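Local coordinates for protein alternansucrase (Leuconostoc mesenteroides, PDB 6HVG) that is a multidomain enzyme of glycosyl hydrolase family 70, joining a TIM-barrel core to modules of short beta-hairpin repeats of the choline-binding type, at residues A[490-493]-A[499-502]; A[255-260]-A[270-275]; A[1073-1078]-A[1146-1151]; A[1340-1345]-A[1376-1381]. All blocks are in the same frame, centred on the assembly; numbering follows the deposited sequence.

Contact 1: residues A[490-493]-A[499-502]; sequences QQIS and EWLR
W500 is the residue of helix 499-511 that reaches back to Q491 and I492 on helix 474-495, one residue after E499 opens the later helix. The backbone N of E499 makes a weak hydrogen bond to S497 OG. At W500 the first torsion sets CG between the backbone N and the carbonyl carbon (chi1 70°), which sends the indole across the gap between the helices. Its benzo portion receives the root of Q491: CZ2 lies 3.7 Å from Q491 CB, which comes in obliquely and stands 3.9 Å from W500 CH2. I492 arrives differently, placing CG1 at the indole edge, near the ring plane and 3.9 Å from W500 NE1; the two side chains cross at about a right angle. That same NE1 gives a weak hydrogen bond to the carbonyl of S497, so the loop between the helices contributes to the orientation of the ring. L501 follows with CB over the centre of the indole, on the other side of the ring plane from Q491 CB, while its side chain continues to P438 of strand 437-438. R502 turns elsewhere, to a salt bridge with E404 and a cation-pi contact with W415. Two consecutive helices, joined by a tight loop and wedged by one tryptophan, make a helix-loop-helix unit, consistent with the small helical domain found in family 70 enzymes.

Contact 2: residues A[255-260]-A[270-275]; sequences LQYFNQ and QDVNNK
Q270 lays its side chain over the ring of Y257, joining two successive beta-hairpins of a choline-binding repeat: Y257 belongs to the hairpin region around strands 249-251 and 254-256, Q270 to that of 268-270 and 277-279. From CB the chain of Q270 starts out opposite its own backbone N (chi1 177°), which delivers CG to the tyrosine. CG sits over one face in a CH-pi contact, 3.6 Å from the ring centroid of Y257 and displaced toward the rim above CD2. A bend at chi2 (58°) then turns the rest of the chain to run across the ring instead of away from it. CD comes to 3.4 Å from Y257 CE2, and from there the carboxamide lies flat, its plane only 6° from that of the phenol: an amide-on-ring stack. OE1 heads for the phenolic end, 3.6 Å from Y257 CZ, whereas NE2 lies 3.8 Å from Y257 CE2. F279, on the second hairpin, touches both Y257 and Q270, and the tyrosine also packs on I265. D271 forms a salt bridge with R276 through OD2 and is the centre of an inverse gamma turn, closed by a weak bond from V272 N to Q270 O. The turn brings V272 round to the same tyrosine. The modelled closeness of its CG2 is doubtful, but CG1 approaches the CE1 side of the ring, 3.5 Å from Y257 CE1.

Contact 3: residues A[1073-1078]-A[1146-1151]; sequences LFKELG and HKNGMQ
With CG anti to the carbonyl carbon (chi1 -74°) and the chain then extended (chi2 180°), M1150 carries SD to F1074 CB, while the bend at chi3 turns CE toward K1075 N; K1075, its own CG trans to the backbone N, extends past the carbonyl of N1148. The setting is the TIM barrel, where helices 1063-1075 and 1135-1147 precede the neighbouring parallel strands 1081-1083 and 1151-1156, and the contact joins their carboxyl ends. M1150 SD lies 3.6 Å from F1074 CB, and its CE continues to 3.9 Å from the backbone N of K1075. Sulfur and methyl therefore meet the base of the phenylalanine, leaving its ring to stack on Y1046 and meet F1082 edge-to-face within the barrel wall. Farther out, the aliphatic part of K1075 passes alongside the main chain of the other loop, with CG 3.6 Å from N1148 O. The two CB atoms of K1075 and N1148 stand 4.3 Å apart. The amide of N1148 is held by its own helix, ND2 bonding to A1144 O, while its side chain also touches A1071 and N1072. Each helix stops in a Schellman motif, with G1078 and G1149 taking the positive phi that reverses the chain toward the next strand. In the first, G1078 N bonds to K1075 O at 3.1 Å; in the second, G1149 N bonds to H1146 O at 2.9 Å.

Contact 4: residues A[1340-1345]-A[1376-1381]; sequences NPIRTV and NVYYFD
I1342 places its CD1 methyl over the ring of Y1378, a CH-pi contact with CD1 3.7 Å from the ring centroid and 23° off the normal. With CG1 anti to the carbonyl carbon (chi1 -62°) and the branch extended beyond it, the isoleucine carries CD1 out to the tyrosine. The methyl is shifted toward the side of the ring formed by CD1 and CE1, at 3.5 Å and 3.6 Å from those two atoms of Y1378. The two side chains cross at about a right angle, which leaves one methyl to do the covering. Farther back on the same branch, I1342 CG1 faces the edge of F1380, near its plane and 4.0 Å from CZ. One aliphatic arm is thus set between the face of one aromatic and the rim of another on strand 1377-1380. That strand, paired with 1368-1371, belongs to a putative cell-wall-binding repeat, and the preceding hairpin of 1342-1345 and 1354-1357 is consistent with the same kind of array. Y1357, on strand 1354-1357, touches I1342, and its ring meets that of F1380. An Asx turn opens the isoleucine strand: I1342 N donates to N1340 OD1 over 2.9 Å with an N-H...O angle of 158°. The donor stands above the plane of the asparagine carbonyl. N1340 also touches D1372, whose carboxylate OD1 accepts a weak hydrogen bond from N1376 N.

Overall arrangement
Along the chain the order is contact 2, contact 1, contact 3, contact 4, each closing before the next opens. Contacts 1 and 3 fall within the family 70 range yet lie far apart, with centres about 65 Å from each other: the first joins helices 474-495 and 499-511, the second two helices of the eight-stranded barrel. Contacts 2 and 4 each link consecutive beta-hairpins, one early and one late in the sequence, and their centres are about 49 Å apart. The widest separation, about 86 Å between centres, is that of contacts 2 and 3, on opposite sides of the chain's centre. The hairpin modules thus come from both ends of the chain and flank the barrel of the family 70 range in sequence, giving an extended, multidomain molecule.

Contact 1: residues A[490-493]-A[499-502]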
loop_
_atom_site.group_PDB
_atom_site.type_symbol
_atom_site.label_atom_id
_atom_site.label_comp_id
_atom_site.label_asym_id
_atom_site.label_seq_id
_atom_site.Cartn_x
_atom_site.Cartn_y
_atom_site.Cartn_z
ATOM N N GLN A 490 -2.926 -48.055 4.762
ATOM C CA GLN A 490 -4.238 -48.656 4.501
ATOM C C GLN A 490 -5.127 -47.826 3.567
ATOM O O GLN A 490 -5.786 -48.382 2.682
ATOM C CB GLN A 490 -4.971 -48.916 5.823
ATOM C CG GLN A 490 -4.371 -50.053 6.650
ATOM C CD GLN A 490 -4.926 -50.110 8.060
ATOM O OE1 GLN A 490 -5.673 -49.226 8.481
ATOM N NE2 GLN A 490 -4.536 -51.138 8.808
ATOM N N GLN A 491 -5.151 -46.509 3.772
ATOM C CA GLN A 491 -5.914 -45.627 2.898
ATOM C C GLN A 491 -5.223 -45.455 1.542
ATOM O O GLN A 491 -5.891 -45.078 0.581
ATOM C CB GLN A 491 -6.183 -44.271 3.544
ATOM C CG GLN A 491 -7.042 -44.286 4.798
ATOM C CD GLN A 491 -8.539 -44.389 4.553
ATOM O OE1 GLN A 491 -9.228 -45.217 5.161
ATOM N NE2 GLN A 491 -9.064 -43.502 3.695
ATOM N N ILE A 492 -3.910 -45.712 1.468
ATOM C CA ILE A 492 -3.201 -45.746 0.176
ATOM C C ILE A 492 -3.614 -46.966 -0.658
ATOM O O ILE A 492 -3.819 -46.867 -1.876
ATOM C CB ILE A 492 -1.655 -45.695 0.355
ATOM C CG1 ILE A 492 -1.224 -44.288 0.767
ATOM C CG2 ILE A 492 -0.913 -46.079 -0.928
ATOM C CD1 ILE A 492 0.168 -44.190 1.353
ATOM N N SER A 493 -3.725 -48.113 -0.001
ATOM C CA SER A 493 -4.213 -49.331 -0.655
ATOM C C SER A 493 -5.684 -49.214 -1.056
ATOM O O SER A 493 -6.056 -49.579 -2.166
ATOM C CB SER A 493 -4.003 -50.524 0.268
ATOM O OG SER A 493 -2.621 -50.721 0.477
ATOM N N GLU A 499 -2.444 -38.879 -3.636
ATOM C CA GLU A 499 -2.786 -37.458 -3.776
ATOM C C GLU A 499 -3.582 -36.953 -2.592
ATOM O O GLU A 499 -3.439 -35.805 -2.189
ATOM C CB GLU A 499 -3.541 -37.184 -5.089
ATOM C CG GLU A 499 -2.741 -37.466 -6.363
ATOM C CD GLU A 499 -1.452 -36.641 -6.488
ATOM O OE1 GLU A 499 -1.447 -35.446 -6.088
ATOM O OE2 GLU A 499 -0.439 -37.190 -6.992
ATOM N N TRP A 500 -4.438 -37.805 -2.045
ATOM C CA TRP A 500 -5.178 -37.471 -0.818
ATOM C C TRP A 500 -4.224 -37.080 0.336
ATOM O O TRP A 500 -4.537 -36.194 1.136
ATOM C CB TRP A 500 -6.088 -38.638 -0.390
ATOM C CG TRP A 500 -5.307 -39.781 0.101
ATOM C CD1 TRP A 500 -4.725 -40.761 -0.652
ATOM C CD2 TRP A 500 -4.937 -40.033 1.458
ATOM N NE1 TRP A 500 -4.047 -41.627 0.156
ATOM C CE2 TRP A 500 -4.157 -41.204 1.460
ATOM C CE3 TRP A 500 -5.200 -39.387 2.677
ATOM C CZ2 TRP A 500 -3.631 -41.747 2.640
ATOM C CZ3 TRP A 500 -4.676 -39.929 3.839
ATOM C CH2 TRP A 500 -3.902 -41.100 3.811
ATOM N N LEU A 501 -3.064 -37.749 0.403
ATOM C CA LEU A 501 -2.037 -37.479 1.421
ATOM C C LEU A 501 -1.273 -36.184 1.121
ATOM O O LEU A 501 -1.056 -35.376 2.011
ATOM C CB LEU A 501 -1.061 -38.652 1.517
ATOM C CG LEU A 501 -0.008 -38.652 2.638
ATOM C CD1 LEU A 501 -0.588 -38.674 4.045
ATOM C CD2 LEU A 501 0.886 -39.866 2.472
ATOM N N ARG A 502 -0.905 -35.960 -0.135
ATOM C CA ARG A 502 -0.287 -34.686 -0.525
ATOM C C ARG A 502 -1.121 -33.512 -0.022
ATOM O O ARG A 502 -0.597 -32.547 0.516
ATOM C CB ARG A 502 -0.132 -34.580 -2.043
ATOM C CG ARG A 502 0.894 -35.527 -2.643
ATOM C CD ARG A 502 2.292 -34.950 -2.587
ATOM N NE ARG A 502 3.279 -35.851 -3.176
ATOM C CZ ARG A 502 4.592 -35.637 -3.201
ATOM N NH1 ARG A 502 5.122 -34.555 -2.657
ATOM N NH2 ARG A 502 5.395 -36.530 -3.754
#

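Contact 2: residues A[255-260]-A[270-275]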
loop_
_atom_site.group_PDB
_atom_site.type_symbol
_atom_site.label_atom_id
_atom_site.label_comp_id
_atom_site.label_asym_id
_atom_site.label_seq_id
_atom_site.Cartn_x
_atom_site.Cartn_y
_atom_site.Cartn_z
ATOM N N LEU A 255 -24.964 -8.185 37.980
ATOM C CA LEU A 255 -25.564 -7.416 39.067
ATOM C C LEU A 255 -25.353 -5.941 38.767
ATOM O O LEU A 255 -24.239 -5.522 38.470
ATOM C CB LEU A 255 -24.918 -7.780 40.384
ATOM C CG LEU A 255 -25.474 -7.181 41.677
ATOM C CD1 LEU A 255 -26.977 -7.463 41.817
ATOM C CD2 LEU A 255 -24.734 -7.733 42.895
ATOM N N GLN A 256 -26.438 -5.165 38.757
ATOM C CA GLN A 256 -26.364 -3.729 38.475
ATOM C C GLN A 256 -27.256 -2.888 39.408
ATOM O O GLN A 256 -28.224 -3.390 39.980
ATOM C CB GLN A 256 -26.725 -3.497 37.016
ATOM C CG GLN A 256 -25.690 -4.071 36.043
ATOM C CD GLN A 256 -26.204 -4.275 34.639
ATOM O OE1 GLN A 256 -27.413 -4.195 34.368
ATOM N NE2 GLN A 256 -25.277 -4.558 33.720
ATOM N N TYR A 257 -26.904 -1.617 39.601
ATOM C CA TYR A 257 -27.713 -0.722 40.448
ATOM C C TYR A 257 -28.353 0.401 39.657
ATOM O O TYR A 257 -27.767 0.923 38.725
ATOM C CB TYR A 257 -26.883 -0.113 41.566
ATOM C CG TYR A 257 -27.768 0.646 42.509
ATOM C CD1 TYR A 257 -28.585 -0.038 43.382
ATOM C CD2 TYR A 257 -27.831 2.036 42.503
ATOM C CE1 TYR A 257 -29.423 0.619 44.252
ATOM C CE2 TYR A 257 -28.671 2.704 43.362
ATOM C CZ TYR A 257 -29.456 1.988 44.235
ATOM O OH TYR A 257 -30.309 2.680 45.063
ATOM N N PHE A 258 -29.574 0.781 40.011
ATOM C CA PHE A 258 -30.213 1.904 39.320
ATOM C C PHE A 258 -30.757 2.927 40.319
ATOM O O PHE A 258 -31.372 2.571 41.320
ATOM C CB PHE A 258 -31.333 1.386 38.423
ATOM C CG PHE A 258 -30.848 0.650 37.210
ATOM C CD1 PHE A 258 -30.675 -0.726 37.225
ATOM C CD2 PHE A 258 -30.575 1.324 36.050
ATOM C CE1 PHE A 258 -30.197 -1.402 36.108
ATOM C CE2 PHE A 258 -30.111 0.647 34.914
ATOM C CZ PHE A 258 -29.930 -0.724 34.943
ATOM N N ASN A 259 -30.553 4.207 40.047
ATOM C CA ASN A 259 -31.036 5.240 40.952
ATOM C C ASN A 259 -32.556 5.356 40.883
ATOM O O ASN A 259 -33.201 4.750 40.029
ATOM C CB ASN A 259 -30.330 6.571 40.678
ATOM C CG ASN A 259 -30.820 7.286 39.439
ATOM O OD1 ASN A 259 -31.774 6.879 38.783
ATOM N ND2 ASN A 259 -30.149 8.375 39.111
ATOM N N GLN A 260 -33.127 6.145 41.775
ATOM C CA GLN A 260 -34.572 6.216 41.893
ATOM C C GLN A 260 -35.261 6.757 40.631
ATOM O O GLN A 260 -36.476 6.621 40.495
ATOM C CB GLN A 260 -34.958 7.051 43.107
ATOM C CG GLN A 260 -34.441 6.539 44.448
ATOM C CD GLN A 260 -34.858 7.461 45.578
ATOM O OE1 GLN A 260 -35.022 8.676 45.377
ATOM N NE2 GLN A 260 -35.060 6.894 46.770
ATOM N N GLN A 270 -21.805 2.266 46.001
ATOM C CA GLN A 270 -23.231 2.441 46.175
ATOM C C GLN A 270 -23.706 1.595 47.333
ATOM O O GLN A 270 -23.523 0.382 47.317
ATOM C CB GLN A 270 -23.915 2.001 44.888
ATOM C CG GLN A 270 -25.431 2.046 44.916
ATOM C CD GLN A 270 -25.975 3.408 45.230
ATOM O OE1 GLN A 270 -26.812 3.540 46.104
ATOM N NE2 GLN A 270 -25.499 4.435 44.512
ATOM N N ASP A 271 -24.329 2.230 48.323
ATOM C CA ASP A 271 -24.773 1.534 49.525
ATOM C C ASP A 271 -26.187 1.014 49.333
ATOM O O ASP A 271 -27.161 1.696 49.630
ATOM C CB ASP A 271 -24.700 2.440 50.754
ATOM C CG ASP A 271 -23.320 2.988 50.981
ATOM O OD1 ASP A 271 -22.570 2.429 51.815
ATOM O OD2 ASP A 271 -22.976 3.971 50.293
ATOM N N VAL A 272 -26.288 -0.201 48.809
ATOM C CA VAL A 272 -27.567 -0.859 48.579
ATOM C C VAL A 272 -27.605 -2.036 49.505
ATOM O O VAL A 272 -26.640 -2.770 49.589
ATOM C CB VAL A 272 -27.681 -1.410 47.149
ATOM C CG1 VAL A 272 -29.125 -1.794 46.832
ATOM C CG2 VAL A 272 -27.133 -0.394 46.168
ATOM N N ASN A 273 -28.745 -2.242 50.143
ATOM C CA ASN A 273 -28.878 -3.168 51.269
ATOM C C ASN A 273 -27.996 -2.711 52.441
ATOM O O ASN A 273 -27.770 -1.512 52.620
ATOM C CB ASN A 273 -28.632 -4.642 50.866
ATOM C CG ASN A 273 -29.560 -5.117 49.745
ATOM O OD1 ASN A 273 -30.662 -4.587 49.531
ATOM N ND2 ASN A 273 -29.109 -6.128 49.017
ATOM N N ASN A 274 -27.517 -3.643 53.254
ATOM C CA ASN A 274 -26.517 -3.296 54.247
ATOM C C ASN A 274 -25.201 -2.949 53.538
ATOM O O ASN A 274 -24.496 -2.015 53.916
ATOM C CB ASN A 274 -26.324 -4.477 55.194
ATOM C CG ASN A 274 -25.427 -4.145 56.363
ATOM O OD1 ASN A 274 -24.390 -3.518 56.194
ATOM N ND2 ASN A 274 -25.817 -4.572 57.557
ATOM N N LYS A 275 -24.954 -3.641 52.435
ATOM C CA LYS A 275 -23.645 -3.736 51.799
ATOM C C LYS A 275 -23.282 -2.492 50.975
ATOM O O LYS A 275 -24.090 -1.570 50.756
ATOM C CB LYS A 275 -23.635 -4.978 50.877
ATOM C CG LYS A 275 -24.463 -6.132 51.452
ATOM C CD LYS A 275 -24.063 -7.514 50.993
ATOM C CE LYS A 275 -24.985 -8.561 51.616
ATOM N NZ LYS A 275 -24.455 -9.939 51.413
#

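Contact 3: residues A[1073-1078]-A[1146-1151]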
loop_
_atom_site.group_PDB
_atom_site.type_symbol
_atom_site.label_atom_id
_atom_site.label_comp_id
_atom_site.label_asym_id
_atom_site.label_seq_id
_atom_site.Cartn_x
_atom_site.Cartn_y
_atom_site.Cartn_z
ATOM N N LEU A 1073 -8.000 10.262 -35.866
ATOM C CA LEU A 1073 -8.680 11.080 -34.848
ATOM C C LEU A 1073 -7.718 11.838 -33.928
ATOM O O LEU A 1073 -7.997 12.973 -33.531
ATOM C CB LEU A 1073 -9.624 10.205 -34.013
ATOM C CG LEU A 1073 -10.391 10.885 -32.860
ATOM C CD1 LEU A 1073 -11.214 12.083 -33.332
ATOM C CD2 LEU A 1073 -11.284 9.881 -32.158
ATOM N N PHE A 1074 -6.592 11.206 -33.612
ATOM C CA PHE A 1074 -5.565 11.783 -32.747
ATOM C C PHE A 1074 -4.634 12.766 -33.435
ATOM O O PHE A 1074 -4.099 13.664 -32.796
ATOM C CB PHE A 1074 -4.741 10.655 -32.120
ATOM C CG PHE A 1074 -5.585 9.656 -31.380
ATOM C CD1 PHE A 1074 -6.396 10.068 -30.321
ATOM C CD2 PHE A 1074 -5.624 8.336 -31.781
ATOM C CE1 PHE A 1074 -7.213 9.184 -29.688
ATOM C CE2 PHE A 1074 -6.429 7.438 -31.133
ATOM C CZ PHE A 1074 -7.223 7.875 -30.094
ATOM N N LYS A 1075 -4.418 12.601 -34.732
ATOM C CA LYS A 1075 -3.661 13.591 -35.479
ATOM C C LYS A 1075 -4.364 14.933 -35.365
ATOM O O LYS A 1075 -3.717 15.940 -35.109
ATOM C CB LYS A 1075 -3.513 13.178 -36.944
ATOM C CG LYS A 1075 -2.631 14.085 -37.797
ATOM C CD LYS A 1075 -2.802 13.724 -39.271
ATOM C CE LYS A 1075 -2.202 14.760 -40.213
ATOM N NZ LYS A 1075 -0.712 14.679 -40.221
ATOM N N GLU A 1076 -5.686 14.922 -35.532
ATOM C CA GLU A 1076 -6.497 16.146 -35.536
ATOM C C GLU A 1076 -6.711 16.779 -34.148
ATOM O O GLU A 1076 -7.076 17.951 -34.057
ATOM C CB GLU A 1076 -7.824 15.904 -36.282
ATOM C CG GLU A 1076 -7.636 15.974 -37.811
ATOM C CD GLU A 1076 -8.471 14.972 -38.619
ATOM O OE1 GLU A 1076 -8.503 13.763 -38.287
ATOM O OE2 GLU A 1076 -9.088 15.395 -39.621
ATOM N N LEU A 1077 -6.453 16.016 -33.081
ATOM C CA LEU A 1077 -6.396 16.566 -31.716
ATOM C C LEU A 1077 -5.014 17.068 -31.320
ATOM O O LEU A 1077 -4.830 17.608 -30.234
ATOM C CB LEU A 1077 -6.878 15.540 -30.697
ATOM C CG LEU A 1077 -8.373 15.161 -30.789
ATOM C CD1 LEU A 1077 -8.679 13.994 -29.851
ATOM C CD2 LEU A 1077 -9.284 16.350 -30.492
ATOM N N GLY A 1078 -4.041 16.913 -32.203
ATOM C CA GLY A 1078 -2.713 17.469 -31.983
ATOM C C GLY A 1078 -1.792 16.570 -31.167
ATOM O O GLY A 1078 -0.790 17.039 -30.649
ATOM N N HIS A 1146 2.732 6.257 -37.133
ATOM C CA HIS A 1146 3.735 6.927 -37.968
ATOM C C HIS A 1146 3.152 7.459 -39.283
ATOM O O HIS A 1146 3.456 8.572 -39.682
ATOM C CB HIS A 1146 4.915 5.996 -38.256
ATOM C CG HIS A 1146 5.694 5.623 -37.033
ATOM N ND1 HIS A 1146 6.411 4.450 -36.939
ATOM C CD2 HIS A 1146 5.848 6.259 -35.847
ATOM C CE1 HIS A 1146 6.994 4.396 -35.755
ATOM N NE2 HIS A 1146 6.662 5.478 -35.072
ATOM N N LYS A 1147 2.310 6.676 -39.940
ATOM C CA LYS A 1147 1.544 7.163 -41.086
ATOM C C LYS A 1147 0.733 8.447 -40.764
ATOM O O LYS A 1147 0.479 9.247 -41.660
ATOM C CB LYS A 1147 0.618 6.061 -41.630
ATOM C CG LYS A 1147 1.305 5.043 -42.535
ATOM C CD LYS A 1147 1.209 5.494 -44.003
ATOM C CE LYS A 1147 1.872 4.536 -45.003
ATOM N NZ LYS A 1147 3.339 4.759 -45.137
ATOM N N ASN A 1148 0.336 8.639 -39.505
ATOM C CA ASN A 1148 -0.329 9.873 -39.071
ATOM C C ASN A 1148 0.568 10.809 -38.247
ATOM O O ASN A 1148 0.065 11.664 -37.493
ATOM C CB ASN A 1148 -1.590 9.558 -38.279
ATOM C CG ASN A 1148 -2.645 8.876 -39.110
ATOM O OD1 ASN A 1148 -3.694 9.457 -39.409
ATOM N ND2 ASN A 1148 -2.380 7.637 -39.482
ATOM N N GLY A 1149 1.884 10.669 -38.421
ATOM C CA GLY A 1149 2.866 11.611 -37.877
ATOM C C GLY A 1149 2.917 11.679 -36.371
ATOM O O GLY A 1149 3.281 12.693 -35.800
ATOM N N MET A 1150 2.565 10.579 -35.723
ATOM C CA MET A 1150 2.655 10.462 -34.267
ATOM C C MET A 1150 3.718 9.449 -33.889
ATOM O O MET A 1150 3.949 8.482 -34.606
ATOM C CB MET A 1150 1.332 9.996 -33.689
ATOM C CG MET A 1150 0.262 11.063 -33.686
ATOM S SD MET A 1150 -1.284 10.472 -32.999
ATOM C CE MET A 1150 -1.938 9.598 -34.411
ATOM N N GLN A 1151 4.360 9.692 -32.756
ATOM C CA GLN A 1151 5.325 8.772 -32.186
ATOM C C GLN A 1151 4.668 7.742 -31.282
ATOM O O GLN A 1151 3.576 7.946 -30.802
ATOM C CB GLN A 1151 6.352 9.538 -31.364
ATOM C CG GLN A 1151 7.256 10.482 -32.129
ATOM C CD GLN A 1151 8.150 11.252 -31.191
ATOM O OE1 GLN A 1151 8.554 10.746 -30.130
ATOM N NE2 GLN A 1151 8.474 12.476 -31.565
#

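Contact 4: residues A[1340-1345]-A[1376-1381]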
loop_
_atom_site.group_PDB
_atom_site.type_symbol
_atom_site.label_atom_id
_atom_site.label_comp_id
_atom_site.label_asym_id
_atom_site.label_seq_id
_atom_site.Cartn_x
_atom_site.Cartn_y
_atom_site.Cartn_z
ATOM N N ASN A 1340 25.232 -13.520 40.096
ATOM C CA ASN A 1340 24.277 -12.808 39.242
ATOM C C ASN A 1340 23.579 -13.738 38.257
ATOM O O ASN A 1340 24.242 -14.393 37.458
ATOM C CB ASN A 1340 24.968 -11.672 38.465
ATOM C CG ASN A 1340 23.994 -10.597 38.014
ATOM O OD1 ASN A 1340 22.838 -10.870 37.730
ATOM N ND2 ASN A 1340 24.467 -9.381 37.904
ATOM N N PRO A 1341 22.238 -13.808 38.314
ATOM C CA PRO A 1341 21.494 -14.633 37.363
ATOM C C PRO A 1341 21.458 -14.057 35.966
ATOM O O PRO A 1341 21.191 -14.793 35.022
ATOM C CB PRO A 1341 20.080 -14.690 37.958
ATOM C CG PRO A 1341 19.991 -13.547 38.910
ATOM C CD PRO A 1341 21.374 -13.297 39.395
ATOM N N ILE A 1342 21.726 -12.764 35.820
ATOM C CA ILE A 1342 21.718 -12.116 34.511
ATOM C C ILE A 1342 22.963 -12.489 33.737
ATOM O O ILE A 1342 24.064 -12.288 34.214
ATOM C CB ILE A 1342 21.697 -10.582 34.645
ATOM C CG1 ILE A 1342 20.421 -10.109 35.357
ATOM C CG2 ILE A 1342 21.783 -9.918 33.291
ATOM C CD1 ILE A 1342 20.463 -8.658 35.806
ATOM N N ARG A 1343 22.780 -13.004 32.533
ATOM C CA ARG A 1343 23.893 -13.387 31.689
ATOM C C ARG A 1343 23.765 -12.756 30.327
ATOM O O ARG A 1343 22.681 -12.683 29.760
ATOM C CB ARG A 1343 23.963 -14.908 31.520
ATOM C CG ARG A 1343 25.305 -15.430 30.941
ATOM C CD ARG A 1343 25.161 -16.864 30.508
ATOM N NE ARG A 1343 26.373 -17.567 30.079
ATOM C CZ ARG A 1343 26.847 -17.558 28.841
ATOM N NH1 ARG A 1343 26.315 -16.795 27.899
ATOM N NH2 ARG A 1343 27.899 -18.287 28.550
ATOM N N THR A 1344 24.904 -12.317 29.804
ATOM C CA THR A 1344 25.013 -11.791 28.455
ATOM C C THR A 1344 25.243 -12.942 27.524
ATOM O O THR A 1344 26.183 -13.677 27.697
ATOM C CB THR A 1344 26.205 -10.837 28.358
ATOM O OG1 THR A 1344 25.956 -9.704 29.191
ATOM C CG2 THR A 1344 26.437 -10.382 26.934
ATOM N N VAL A 1345 24.396 -13.076 26.520
ATOM C CA VAL A 1345 24.481 -14.153 25.551
ATOM C C VAL A 1345 24.884 -13.629 24.173
ATOM O O VAL A 1345 24.254 -12.732 23.658
ATOM C CB VAL A 1345 23.108 -14.882 25.445
ATOM C CG1 VAL A 1345 23.170 -16.050 24.475
ATOM C CG2 VAL A 1345 22.642 -15.362 26.813
ATOM N N ASN A 1376 19.215 -4.824 42.702
ATOM C CA ASN A 1376 18.719 -4.035 41.573
ATOM C C ASN A 1376 17.675 -4.792 40.747
ATOM O O ASN A 1376 17.853 -5.960 40.443
ATOM C CB ASN A 1376 19.864 -3.651 40.619
ATOM C CG ASN A 1376 20.977 -2.906 41.311
ATOM O OD1 ASN A 1376 20.847 -1.723 41.573
ATOM N ND2 ASN A 1376 22.077 -3.586 41.602
ATOM N N VAL A 1377 16.611 -4.112 40.332
ATOM C CA VAL A 1377 15.554 -4.760 39.566
ATOM C C VAL A 1377 15.676 -4.402 38.095
ATOM O O VAL A 1377 15.898 -3.252 37.752
ATOM C CB VAL A 1377 14.142 -4.402 40.089
ATOM C CG1 VAL A 1377 13.093 -5.152 39.291
ATOM C CG2 VAL A 1377 14.030 -4.759 41.570
ATOM N N TYR A 1378 15.552 -5.413 37.233
ATOM C CA TYR A 1378 15.567 -5.247 35.782
ATOM C C TYR A 1378 14.277 -5.844 35.217
ATOM O O TYR A 1378 13.575 -6.563 35.927
ATOM C CB TYR A 1378 16.770 -5.970 35.180
ATOM C CG TYR A 1378 18.123 -5.516 35.694
ATOM C CD1 TYR A 1378 18.613 -5.934 36.921
ATOM C CD2 TYR A 1378 18.930 -4.667 34.920
ATOM C CE1 TYR A 1378 19.859 -5.509 37.372
ATOM C CE2 TYR A 1378 20.171 -4.244 35.361
ATOM C CZ TYR A 1378 20.638 -4.669 36.578
ATOM O OH TYR A 1378 21.874 -4.251 36.993
ATOM N N TYR A 1379 13.952 -5.539 33.961
ATOM C CA TYR A 1379 12.810 -6.158 33.298
ATOM C C TYR A 1379 13.250 -6.881 32.032
ATOM O O TYR A 1379 14.162 -6.445 31.344
ATOM C CB TYR A 1379 11.737 -5.116 32.936
ATOM C CG TYR A 1379 10.522 -5.674 32.180
ATOM C CD1 TYR A 1379 10.476 -5.695 30.799
ATOM C CD2 TYR A 1379 9.420 -6.181 32.868
ATOM C CE1 TYR A 1379 9.375 -6.202 30.119
ATOM C CE2 TYR A 1379 8.315 -6.691 32.191
ATOM C CZ TYR A 1379 8.301 -6.691 30.822
ATOM O OH TYR A 1379 7.221 -7.225 30.157
ATOM N N PHE A 1380 12.563 -7.984 31.732
ATOM C CA PHE A 1380 12.896 -8.826 30.598
ATOM C C PHE A 1380 11.655 -9.040 29.736
ATOM O O PHE A 1380 10.584 -9.387 30.263
ATOM C CB PHE A 1380 13.497 -10.149 31.121
ATOM C CG PHE A 1380 14.712 -9.934 31.972
ATOM C CD1 PHE A 1380 15.963 -9.890 31.404
ATOM C CD2 PHE A 1380 14.599 -9.721 33.335
ATOM C CE1 PHE A 1380 17.080 -9.657 32.182
ATOM C CE2 PHE A 1380 15.721 -9.489 34.127
ATOM C CZ PHE A 1380 16.959 -9.451 33.544
ATOM N N ASP A 1381 11.817 -8.884 28.422
ATOM C CA ASP A 1381 10.683 -8.821 27.501
ATOM C C ASP A 1381 10.087 -10.197 27.118
ATOM O O ASP A 1381 10.488 -11.222 27.634
ATOM C CB ASP A 1381 11.060 -8.002 26.260
ATOM C CG ASP A 1381 12.007 -8.711 25.341
ATOM O OD1 ASP A 1381 12.147 -9.956 25.448
ATOM O OD2 ASP A 1381 12.608 -8.024 24.477
#